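Local coordinates for protein salivary nitrophorin (Cimex lectularius, PDB 2IMQ) that binds heme b and uses it to carry nitric oxide, which it releases into the victim during feeding to cause vasodilation, at residues P222-K227 with T269-V274. Residues are numbered along the deposited sequence; the frame is centred on the assembly and turned at random.
Sequences PTYKFK and TEHRPV
The guanidinium of R272 lies nearly flat on the ring of F226, with the planes 16° and the centres 4.1 Å apart. It sits off-centre, towards CB and CG, and makes a cation-pi contact. The R272 chain bends at chi2 and chi3, which folds its end back over the ring. NH2 of R272 donates, in the guanidinium plane, to O of T269 at 3.0 Å, nearly straight. NH1 is held by O of T230. Together these bonds fix the rotation of the group, while Y233 also stacks with F226.

A second flat pair joins Y224 and H271. It is an offset stack with centroids 4.4 Å apart and planes at 25°. CD1 of Y224 stands over one face of the imidazole, towards its rim. ND1 of H271 is hydrogen-bonded to OG1 of T242.

Two backbone bonds link the segments between these pairs. F226 N donates to a lone pair of E270 O at 2.9 Å, and R272 N donates to T223 O at 3.0 Å. A cis peptide precedes K225, whose CB covers a face of the Y224 ring. T223 OG1 also reaches R272 O through one water.

The contact lies outside the heme site, the T269 side chain being about 8 Å from the heme. In this DNase I-like clan member it ties the 222-227 connection, from helix 201-206 to strand 243-248 of one sheet, to the loop entering strand 274-281 of the other. V274 begins that strand and meets Y260 on strand 255-262, while H271 and P273 touch strand 6-17.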
# COMPACT_ATOMS: atom_id res chain seq x y z
N PRO A 222 10.02 12.65 2.61
CA PRO A 222 8.67 12.65 2.11
C PRO A 222 8.59 12.25 0.66
O PRO A 222 9.42 12.67 -0.15
CB PRO A 222 8.22 14.07 2.35
CG PRO A 222 8.96 14.43 3.62
CD PRO A 222 10.31 13.83 3.43
N THR A 223 7.52 11.56 0.30
CA THR A 223 7.36 11.02 -1.05
C THR A 223 6.46 11.88 -1.95
O THR A 223 6.19 11.53 -3.10
CB THR A 223 6.78 9.62 -0.97
OG1 THR A 223 5.51 9.65 -0.28
CG2 THR A 223 7.73 8.67 -0.26
N TYR A 224 6.07 13.04 -1.47
CA TYR A 224 5.18 13.94 -2.11
C TYR A 224 5.47 15.34 -1.55
O TYR A 224 5.90 15.45 -0.41
CB TYR A 224 3.74 13.53 -1.82
CG TYR A 224 2.64 14.42 -2.15
CD1 TYR A 224 2.04 14.40 -3.40
CD2 TYR A 224 2.16 15.31 -1.20
CE1 TYR A 224 0.95 15.22 -3.69
CE2 TYR A 224 1.04 16.07 -1.45
CZ TYR A 224 0.46 16.06 -2.72
OH TYR A 224 -0.61 16.87 -3.05
N LYS A 225 5.26 16.40 -2.28
CA LYS A 225 4.89 16.45 -3.68
C LYS A 225 6.08 16.88 -4.49
O LYS A 225 6.67 17.93 -4.19
CB LYS A 225 3.76 17.46 -3.83
CG LYS A 225 3.21 17.69 -5.25
CD LYS A 225 2.17 18.78 -5.18
CE LYS A 225 1.54 19.12 -6.48
NZ LYS A 225 0.57 20.29 -6.33
N PHE A 226 6.41 16.12 -5.51
CA PHE A 226 7.55 16.38 -6.37
C PHE A 226 7.11 17.00 -7.68
O PHE A 226 6.00 16.79 -8.19
CB PHE A 226 8.31 15.10 -6.66
CG PHE A 226 9.07 14.58 -5.50
CD1 PHE A 226 8.53 13.60 -4.67
CD2 PHE A 226 10.30 15.13 -5.18
CE1 PHE A 226 9.25 13.16 -3.59
CE2 PHE A 226 11.03 14.69 -4.11
CZ PHE A 226 10.48 13.73 -3.30
N LYS A 227 8.02 17.78 -8.25
CA LYS A 227 7.82 18.19 -9.64
C LYS A 227 8.16 16.96 -10.47
O LYS A 227 9.21 16.37 -10.26
CB LYS A 227 8.71 19.39 -9.96
CG LYS A 227 8.48 20.58 -9.07
CD LYS A 227 9.44 21.70 -9.38
CE LYS A 227 9.04 22.94 -8.60
NZ LYS A 227 7.71 23.40 -9.06
N THR A 269 5.89 10.72 -11.50
CA THR A 269 4.79 11.49 -10.99
C THR A 269 5.14 12.26 -9.71
O THR A 269 6.26 12.27 -9.28
CB THR A 269 3.56 10.61 -10.84
OG1 THR A 269 2.38 11.40 -10.87
CG2 THR A 269 3.49 9.89 -9.50
N GLU A 270 4.15 12.92 -9.17
CA GLU A 270 4.30 13.75 -8.01
C GLU A 270 4.54 12.98 -6.69
O GLU A 270 5.00 13.56 -5.71
CB GLU A 270 3.02 14.53 -7.80
CG GLU A 270 2.48 15.44 -8.86
CD GLU A 270 1.19 16.05 -8.29
OE1 GLU A 270 0.39 15.33 -7.62
OE2 GLU A 270 1.02 17.25 -8.47
N HIS A 271 4.13 11.71 -6.65
CA HIS A 271 4.40 10.82 -5.52
C HIS A 271 5.40 9.78 -5.95
O HIS A 271 5.39 9.30 -7.11
CB HIS A 271 3.16 10.03 -5.16
CG HIS A 271 1.98 10.83 -4.76
ND1 HIS A 271 1.55 10.92 -3.44
CD2 HIS A 271 1.05 11.45 -5.51
CE1 HIS A 271 0.43 11.61 -3.41
NE2 HIS A 271 0.10 11.93 -4.65
N ARG A 272 6.18 9.28 -5.03
CA ARG A 272 7.09 8.18 -5.28
C ARG A 272 6.51 6.91 -4.67
O ARG A 272 5.99 6.93 -3.55
CB ARG A 272 8.45 8.47 -4.66
CG ARG A 272 9.08 9.78 -5.13
CD ARG A 272 9.45 9.72 -6.59
NE ARG A 272 8.99 10.83 -7.44
CZ ARG A 272 9.70 11.88 -7.82
NH1 ARG A 272 10.95 12.06 -7.37
NH2 ARG A 272 9.17 12.75 -8.66
N PRO A 273 6.68 5.78 -5.36
CA PRO A 273 6.20 4.49 -4.82
C PRO A 273 6.93 4.11 -3.57
O PRO A 273 8.11 4.49 -3.38
CB PRO A 273 6.46 3.49 -5.95
CG PRO A 273 7.17 4.18 -6.98
CD PRO A 273 7.31 5.60 -6.67
N VAL A 274 6.27 3.33 -2.71
CA VAL A 274 6.82 2.88 -1.49
C VAL A 274 6.79 1.38 -1.41
O VAL A 274 5.73 0.77 -1.56
CB VAL A 274 6.11 3.55 -0.29
CG1 VAL A 274 6.55 2.95 1.02
CG2 VAL A 274 6.40 5.02 -0.22
O HOH W 1 4.13 8.25 -2.28